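Local structure of biofilm-surface layer protein A (Bacillus subtilis, 4BHU) at residues G38-T43 with P76-L81; T103-N108 with Y118-I123. The protein self-assembles into a hydrophobic layer on the biofilm surface that makes the biofilm water-repellent, resists strong mechanical compression and is required for complex colony architecture. The protein carries 1 engineered substitution. All blocks are in the same frame, centred on the assembly; numbering follows the deposited sequence.

Contact 1 and contact 2 lie on one branched antiparallel sheet, with their centres about 14 Å apart. Both belong to the biofilm surface layer domain. Along the chain, contact 1 closes before contact 2 opens. Strands 39-43 and 100-109 are neighbours and join the two contacts. Thr43 N lies 2.8 Å from Arg105 O, and Glu107 N lies 2.8 Å from Glu41 O, both probable hydrogen bonds. The strands run side by side in the order 72-81, 39-43, 100-109, 119-125. Contact 1 lies at a corner of the chain, and its leucines pack on other subunits, consistent with a place in the hydrophobic cap used for assembly. Contact 2 is a regular strand pair, and no other chain of the assembly touches it.

Contact 1: G38-T43 with P76-L81; sequences GVMEFT and PLALDL
Met40, a selenomethionine, lies against the methyl group of Ala78. Its CE is 3.9 Å from Ala78 CB. Its CG is modelled closer still, but that approach is too short to be trusted. Met40 CG stands anti to the carbonyl carbon, and the chain then bends at chi2 (-103°). The bend brings the selenomethyl end towards Ala78. Tyr29, Asn108 and Ser110 also touch this side chain, so it is buried.

The backbone does the rest. Gly38 and Ala78 form an antiparallel hydrogen-bonded pair. Gly38 N donates to Ala78 O at 3.0 Å, a nearly straight bond (164°). Ala78 N donates to Gly38 O at 2.8 Å, a more bent one (142°). In this second bond the donor also stands well out of the carbonyl plane. Ala78 CB packs over the same acceptor, 3.4 Å from Gly38 O. The backbone angles of Gly38 would press a CB against the preceding carbonyl oxygen, which accounts for glycine here.

The pairing is broken at the next residue. Val39 N is 3.3 Å from Pro76 O, but the angle is too poor for a bond. Val39 CG2, the branch beside the backbone N, rests 3.7 Å from the same Pro76 O. Further along, Met40 pairs with Val75, so the register has shifted by one residue. Leu77 and Leu79 pack on Leu111 of a second subunit, and Leu81 packs on Ile113 of that subunit.

Both chains turn a corner here, at Gly38 and at Pro76-Leu77, so the strands leading into and out of each corner lie in different sheets or on different faces. Leu77, at the corner, and Leu79 and Leu81 beyond it are consistent with the hydrophobic cap that crowns the immunoglobulin-like fold of BslA.

Contact 2: T103-N108 with Y118-I123; sequences TFRAEN and YAEASI
Arg105 reaches across to Tyr118 and Glu120, and these three side chains carry the charged part of the contact. The guanidinium lies flat on the Tyr118 ring, with centres 3.7 Å apart and planes at 13°. This is both a stack and a cation-pi contact. Arg105 CD adds a CH-pi contact over the same ring, 3.6 Å from the centroid of Tyr118. Two bends in the arginine chain, at chi2 and chi3, lay it over the ring. Tyr118 CG sits between its backbone N and carbonyl carbon (chi1 65°), which turns a face of the ring to the arginine.

The salt bridge comes from the edge of the guanidinium. Arg105 NH1 donates to Glu120 OE2 at 2.9 Å. The place of OE2 is less sure, because the model sets it too close to Arg105 CD. Arginine and glutamate run side by side and point the same way.

The two strands run antiparallel and pair regularly. Phe104 and Ala121 exchange two hydrogen bonds, and Ala106 and Ala119 exchange two more. Phe104 N to Ala121 O is 2.8 Å, and Ala121 N to Phe104 O is 3.2 Å. A water donates to Glu107 OE2 and accepts from Tyr118 N, linking the strands.

Apolar contacts fill the other face, with Phe104, Ala106, Ala119 and Ala121. Ile123 CD1 meets the edge of the Phe104 ring at CE1, 3.8 Å away. Leu8 touches Ala119 and Ala121, Ala10 touches Ala121 and Ile123, and Ala106 lies on Tyr29 and Phe42. Phe48 meets the Phe104 ring.

The two faces thus differ in chemistry. One turns apolar side chains to the facing sheet of the sandwich. The other holds a cation with a pi face against it and a carboxylate at its edge, and both would tend to favour charged arginine.

Contact 1: G38-T43 with P76-L81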
ATOM      1  N   GLY C  38       6.027  16.283  -7.490  1.00 16.21           N
ATOM      2  CA  GLY C  38       6.419  17.569  -8.019  1.00 16.01           C
ATOM      3  C   GLY C  38       6.892  18.541  -6.949  1.00 16.76           C
ATOM      4  O   GLY C  38       7.410  18.130  -5.925  1.00 13.22           O
ATOM      5  N   VAL C  39       6.643  19.834  -7.175  1.00 18.79           N
ATOM      6  CA  VAL C  39       7.235  20.888  -6.357  1.00 19.15           C
ATOM      7  C   VAL C  39       6.589  21.043  -4.983  1.00 18.62           C
ATOM      8  O   VAL C  39       5.367  21.135  -4.881  1.00 17.27           O
ATOM      9  CB  VAL C  39       7.142  22.260  -7.070  1.00 19.67           C
ATOM     10  CG1 VAL C  39       7.660  23.348  -6.158  1.00 26.36           C
ATOM     11  CG2 VAL C  39       7.888  22.250  -8.409  1.00 21.17           C
HETATM   12  N   MSE C  40       7.423  21.067  -3.939  1.00 14.47           N
HETATM   13  CA  MSE C  40       7.029  21.491  -2.601  1.00 17.06           C
HETATM   14  C   MSE C  40       7.938  22.659  -2.227  1.00 19.44           C
HETATM   15  O   MSE C  40       9.097  22.685  -2.612  1.00 19.42           O
HETATM   16  CB  MSE C  40       7.250  20.389  -1.573  1.00 16.88           C
HETATM   17  CG  MSE C  40       6.896  19.026  -2.071  1.00 31.99           C
HETATM   18 SE   MSE C  40       5.185  18.625  -1.281  1.00 42.69          SE
HETATM   19  CE  MSE C  40       4.589  16.985  -2.289  1.00 18.06           C
ATOM     20  N   GLU C  41       7.423  23.612  -1.471  1.00 18.89           N
ATOM     21  CA  GLU C  41       8.167  24.846  -1.226  1.00 22.05           C
ATOM     22  C   GLU C  41       8.022  25.331   0.219  1.00 21.59           C
ATOM     23  O   GLU C  41       6.908  25.430   0.719  1.00 19.38           O
ATOM     24  CB  GLU C  41       7.633  25.880  -2.221  1.00 26.92           C
ATOM     25  CG  GLU C  41       8.119  27.278  -2.125  1.00 34.99           C
ATOM     26  CD  GLU C  41       7.464  28.154  -3.203  1.00 37.61           C
ATOM     27  OE1 GLU C  41       7.698  27.861  -4.387  1.00 35.39           O
ATOM     28  OE2 GLU C  41       6.713  29.105  -2.863  1.00 45.32           O
ATOM     29  N   PHE C  42       9.144  25.657   0.859  1.00 18.12           N
ATOM     30  CA  PHE C  42       9.161  26.301   2.166  1.00 16.90           C
ATOM     31  C   PHE C  42       9.378  27.808   1.992  1.00 17.36           C
ATOM     32  O   PHE C  42      10.131  28.226   1.119  1.00 18.66           O
ATOM     33  CB  PHE C  42      10.335  25.791   3.039  1.00 21.16           C
ATOM     34  CG  PHE C  42      10.226  24.360   3.506  1.00 18.52           C
ATOM     35  CD1 PHE C  42      10.539  23.312   2.664  1.00 19.57           C
ATOM     36  CD2 PHE C  42       9.865  24.075   4.815  1.00 17.18           C
ATOM     37  CE1 PHE C  42      10.476  21.991   3.113  1.00 19.05           C
ATOM     38  CE2 PHE C  42       9.796  22.773   5.279  1.00 19.02           C
ATOM     39  CZ  PHE C  42      10.122  21.726   4.431  1.00 16.40           C
ATOM     40  N   THR C  43       8.727  28.598   2.841  1.00 17.30           N
ATOM     41  CA  THR C  43       8.876  30.060   2.863  1.00 20.54           C
ATOM     42  C   THR C  43       9.307  30.461   4.266  1.00 18.71           C
ATOM     43  O   THR C  43       8.671  30.070   5.241  1.00 18.10           O
ATOM     44  CB  THR C  43       7.551  30.781   2.564  1.00 20.89           C
ATOM     45  OG1 THR C  43       7.012  30.315   1.330  1.00 23.69           O
ATOM     46  CG2 THR C  43       7.755  32.309   2.469  1.00 25.15           C
ATOM     47  N   PRO C  76      12.097  20.295  -5.817  1.00 18.20           N
ATOM     48  CA  PRO C  76      11.405  20.326  -7.118  1.00 23.63           C
ATOM     49  C   PRO C  76      10.700  19.026  -7.541  1.00 20.49           C
ATOM     50  O   PRO C  76       9.709  19.085  -8.268  1.00 18.91           O
ATOM     51  CB  PRO C  76      12.517  20.698  -8.099  1.00 23.17           C
ATOM     52  CG  PRO C  76      13.771  20.333  -7.420  1.00 23.45           C
ATOM     53  CD  PRO C  76      13.547  20.482  -5.954  1.00 22.83           C
ATOM     54  N   LEU C  77      11.160  17.883  -7.060  1.00 16.78           N
ATOM     55  CA  LEU C  77      10.537  16.595  -7.441  1.00 15.43           C
ATOM     56  C   LEU C  77      10.328  15.754  -6.186  1.00 15.23           C
ATOM     57  O   LEU C  77      10.939  14.690  -6.008  1.00 19.51           O
ATOM     58  CB  LEU C  77      11.401  15.866  -8.483  1.00 20.76           C
ATOM     59  CG  LEU C  77      11.412  16.435  -9.902  1.00 21.44           C
ATOM     60  CD1 LEU C  77      12.460  15.733 -10.811  1.00 28.30           C
ATOM     61  CD2 LEU C  77      10.013  16.361 -10.509  1.00 20.05           C
ATOM     62  N   ALA C  78       9.470  16.269  -5.297  1.00 16.22           N
ATOM     63  CA  ALA C  78       9.052  15.583  -4.100  1.00 18.16           C
ATOM     64  C   ALA C  78       8.074  14.482  -4.475  1.00 14.98           C
ATOM     65  O   ALA C  78       7.409  14.555  -5.514  1.00 18.36           O
ATOM     66  CB  ALA C  78       8.384  16.520  -3.152  1.00 19.16           C
ATOM     67  N   LEU C  79       7.990  13.487  -3.602  1.00 14.87           N
ATOM     68  CA  LEU C  79       7.053  12.373  -3.754  1.00 16.48           C
ATOM     69  C   LEU C  79       6.353  12.184  -2.410  1.00 14.44           C
ATOM     70  O   LEU C  79       6.986  12.296  -1.346  1.00 15.97           O
ATOM     71  CB  LEU C  79       7.802  11.115  -4.169  1.00 15.06           C
ATOM     72  CG  LEU C  79       6.982   9.832  -4.434  1.00 16.44           C
ATOM     73  CD1 LEU C  79       6.067  10.051  -5.612  1.00 16.71           C
ATOM     74  CD2 LEU C  79       7.971   8.695  -4.698  1.00 18.67           C
ATOM     75  N   ASP C  80       5.046  11.933  -2.459  1.00 14.30           N
ATOM     76  CA  ASP C  80       4.272  11.614  -1.286  1.00 14.24           C
ATOM     77  C   ASP C  80       3.339  10.479  -1.672  1.00 14.22           C
ATOM     78  O   ASP C  80       2.847  10.428  -2.810  1.00 16.38           O
ATOM     79  CB  ASP C  80       3.430  12.828  -0.820  1.00 16.49           C
ATOM     80  CG  ASP C  80       2.853  12.651   0.584  1.00 17.14           C
ATOM     81  OD1 ASP C  80       3.376  11.839   1.362  1.00 17.17           O
ATOM     82  OD2 ASP C  80       1.873  13.368   0.944  1.00 16.14           O
ATOM     83  N   LEU C  81       3.090   9.615  -0.705  1.00 14.18           N
ATOM     84  CA  LEU C  81       2.195   8.460  -0.841  1.00 16.28           C
ATOM     85  C   LEU C  81       1.593   8.174   0.537  1.00 18.64           C
ATOM     86  O   LEU C  81       2.316   8.001   1.521  1.00 15.67           O
ATOM     87  CB  LEU C  81       2.982   7.251  -1.342  1.00 16.57           C
ATOM     88  CG  LEU C  81       2.180   5.939  -1.424  1.00 16.42           C
ATOM     89  CD1 LEU C  81       1.134   6.039  -2.487  1.00 20.33           C
ATOM     90  CD2 LEU C  81       3.101   4.736  -1.672  1.00 19.07           C
TER

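Contact 2: T103-N108 with Y118-I123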
ATOM      1  N   THR C 103       6.979  32.999  11.957  1.00 19.44           N
ATOM      2  CA  THR C 103       6.078  32.021  11.316  1.00 19.23           C
ATOM      3  C   THR C 103       6.650  31.535   9.998  1.00 18.73           C
ATOM      4  O   THR C 103       7.053  32.341   9.173  1.00 19.40           O
ATOM      5  CB  THR C 103       4.680  32.652  11.124  1.00 20.72           C
ATOM      6  OG1 THR C 103       4.152  32.918  12.414  1.00 21.33           O
ATOM      7  CG2 THR C 103       3.688  31.708  10.432  1.00 23.27           C
ATOM      8  N   PHE C 104       6.735  30.205   9.851  1.00 19.53           N
ATOM      9  CA  PHE C 104       7.233  29.545   8.633  1.00 14.97           C
ATOM     10  C   PHE C 104       6.060  28.928   7.893  1.00 15.33           C
ATOM     11  O   PHE C 104       5.056  28.599   8.507  1.00 16.01           O
ATOM     12  CB  PHE C 104       8.257  28.456   8.991  1.00 15.93           C
ATOM     13  CG  PHE C 104       9.434  28.972   9.790  1.00 17.59           C
ATOM     14  CD1 PHE C 104       9.326  29.196  11.133  1.00 17.47           C
ATOM     15  CD2 PHE C 104      10.648  29.220   9.170  1.00 20.55           C
ATOM     16  CE1 PHE C 104      10.401  29.700  11.872  1.00 21.20           C
ATOM     17  CE2 PHE C 104      11.734  29.708   9.896  1.00 18.96           C
ATOM     18  CZ  PHE C 104      11.600  29.956  11.252  1.00 19.03           C
ATOM     19  N   ARG C 105       6.187  28.801   6.581  1.00 18.65           N
ATOM     20  CA  ARG C 105       5.165  28.171   5.769  1.00 17.90           C
ATOM     21  C   ARG C 105       5.753  27.090   4.878  1.00 16.84           C
ATOM     22  O   ARG C 105       6.891  27.185   4.448  1.00 15.82           O
ATOM     23  CB  ARG C 105       4.561  29.217   4.874  1.00 16.57           C
ATOM     24  CG  ARG C 105       3.282  28.842   4.194  1.00 19.47           C
ATOM     25  CD  ARG C 105       2.302  30.004   4.494  1.00 38.31           C
ATOM     26  NE  ARG C 105       2.072  30.771   3.308  1.00 37.19           N
ATOM     27  CZ  ARG C 105       1.270  31.822   3.214  1.00 30.62           C
ATOM     28  NH1 ARG C 105       0.626  32.326   4.264  1.00 32.36           N
ATOM     29  NH2 ARG C 105       1.145  32.378   2.036  1.00 30.27           N
ATOM     30  N   ALA C 106       4.950  26.077   4.584  1.00 15.59           N
ATOM     31  CA  ALA C 106       5.323  25.077   3.602  1.00 16.27           C
ATOM     32  C   ALA C 106       4.096  24.759   2.784  1.00 16.75           C
ATOM     33  O   ALA C 106       2.986  24.678   3.340  1.00 16.83           O
ATOM     34  CB  ALA C 106       5.881  23.835   4.295  1.00 16.40           C
ATOM     35  N   GLU C 107       4.288  24.650   1.470  1.00 16.46           N
ATOM     36  CA  GLU C 107       3.200  24.509   0.528  1.00 18.77           C
ATOM     37  C   GLU C 107       3.467  23.474  -0.543  1.00 16.24           C
ATOM     38  O   GLU C 107       4.581  23.307  -1.011  1.00 17.22           O
ATOM     39  CB  GLU C 107       2.914  25.825  -0.174  1.00 19.35           C
ATOM     40  CG  GLU C 107       1.543  25.817  -0.835  1.00 31.25           C
ATOM     41  CD  GLU C 107       1.168  27.171  -1.410  1.00 34.07           C
ATOM     42  OE1 GLU C 107       1.966  28.124  -1.243  1.00 33.49           O
ATOM     43  OE2 GLU C 107       0.093  27.261  -2.035  1.00 33.79           O
ATOM     44  N   ASN C 108       2.396  22.796  -0.914  1.00 18.03           N
ATOM     45  CA  ASN C 108       2.399  21.759  -1.925  1.00 14.39           C
ATOM     46  C   ASN C 108       1.977  22.369  -3.251  1.00 14.98           C
ATOM     47  O   ASN C 108       0.842  22.792  -3.429  1.00 18.28           O
ATOM     48  CB  ASN C 108       1.421  20.659  -1.493  1.00 17.74           C
ATOM     49  CG  ASN C 108       1.412  19.458  -2.426  1.00 16.92           C
ATOM     50  OD1 ASN C 108       1.917  19.511  -3.545  1.00 20.38           O
ATOM     51  ND2 ASN C 108       0.847  18.354  -1.949  1.00 19.60           N
ATOM     52  N   TYR C 118      -1.501  25.302   2.141  1.00 17.39           N
ATOM     53  CA  TYR C 118      -0.242  25.415   2.882  1.00 19.74           C
ATOM     54  C   TYR C 118      -0.386  25.088   4.365  1.00 17.79           C
ATOM     55  O   TYR C 118      -1.486  25.105   4.919  1.00 16.88           O
ATOM     56  CB  TYR C 118       0.374  26.806   2.674  1.00 22.07           C
ATOM     57  CG  TYR C 118      -0.430  27.949   3.246  1.00 22.98           C
ATOM     58  CD1 TYR C 118      -0.518  28.145   4.615  1.00 22.77           C
ATOM     59  CD2 TYR C 118      -1.045  28.875   2.408  1.00 28.41           C
ATOM     60  CE1 TYR C 118      -1.241  29.237   5.147  1.00 28.41           C
ATOM     61  CE2 TYR C 118      -1.762  29.953   2.918  1.00 32.81           C
ATOM     62  CZ  TYR C 118      -1.854  30.131   4.281  1.00 34.01           C
ATOM     63  OH  TYR C 118      -2.569  31.207   4.777  1.00 35.40           O
ATOM     64  N   ALA C 119       0.738  24.765   5.007  1.00 17.14           N
ATOM     65  CA  ALA C 119       0.799  24.546   6.444  1.00 14.37           C
ATOM     66  C   ALA C 119       1.739  25.601   7.064  1.00 17.51           C
ATOM     67  O   ALA C 119       2.680  26.033   6.411  1.00 17.80           O
ATOM     68  CB  ALA C 119       1.294  23.161   6.777  1.00 16.39           C
ATOM     69  N   GLU C 120       1.458  25.991   8.303  1.00 18.35           N
ATOM     70  CA  GLU C 120       2.270  26.989   9.015  1.00 19.35           C
ATOM     71  C   GLU C 120       2.593  26.541  10.423  1.00 19.45           C
ATOM     72  O   GLU C 120       1.891  25.716  11.009  1.00 20.55           O
ATOM     73  CB  GLU C 120       1.566  28.370   9.032  1.00 24.41           C
ATOM     74  CG  GLU C 120       1.595  29.071   7.684  1.00 20.36           C
ATOM     75  CD  GLU C 120       1.121  30.537   7.724  1.00 27.90           C
ATOM     76  OE1 GLU C 120       0.342  30.899   8.623  1.00 25.66           O
ATOM     77  OE2 GLU C 120       1.519  31.304   6.836  1.00 23.63           O
ATOM     78  N   ALA C 121       3.686  27.094  10.958  1.00 20.47           N
ATOM     79  CA  ALA C 121       4.134  26.812  12.314  1.00 18.46           C
ATOM     80  C   ALA C 121       5.047  27.947  12.759  1.00 20.92           C
ATOM     81  O   ALA C 121       5.695  28.588  11.941  1.00 20.37           O
ATOM     82  CB  ALA C 121       4.924  25.508  12.347  1.00 17.46           C
ATOM     83  N   SER C 122       5.149  28.167  14.055  1.00 22.18           N
ATOM     84  CA  SER C 122       5.935  29.305  14.528  1.00 20.94           C
ATOM     85  C   SER C 122       6.939  28.900  15.595  1.00 23.60           C
ATOM     86  O   SER C 122       6.828  27.836  16.191  1.00 20.51           O
ATOM     87  CB  SER C 122       4.977  30.376  15.069  1.00 19.85           C
ATOM     88  OG  SER C 122       4.305  29.878  16.200  1.00 24.92           O
ATOM     89  N   ILE C 123       7.959  29.737  15.812  1.00 19.59           N
ATOM     90  CA  ILE C 123       8.858  29.539  16.941  1.00 18.61           C
ATOM     91  C   ILE C 123       8.842  30.871  17.717  1.00 21.98           C
ATOM     92  O   ILE C 123       8.520  31.911  17.154  1.00 20.19           O
ATOM     93  CB  ILE C 123      10.323  29.229  16.537  1.00 21.05           C
ATOM     94  CG1 ILE C 123      10.892  30.383  15.722  1.00 22.70           C
ATOM     95  CG2 ILE C 123      10.470  27.860  15.774  1.00 22.40           C
ATOM     96  CD1 ILE C 123      12.259  30.176  15.207  1.00 20.41           C
TER
HETATM   97  O   HOH W   1      -2.209  27.117  -0.345  1.00 29.99           O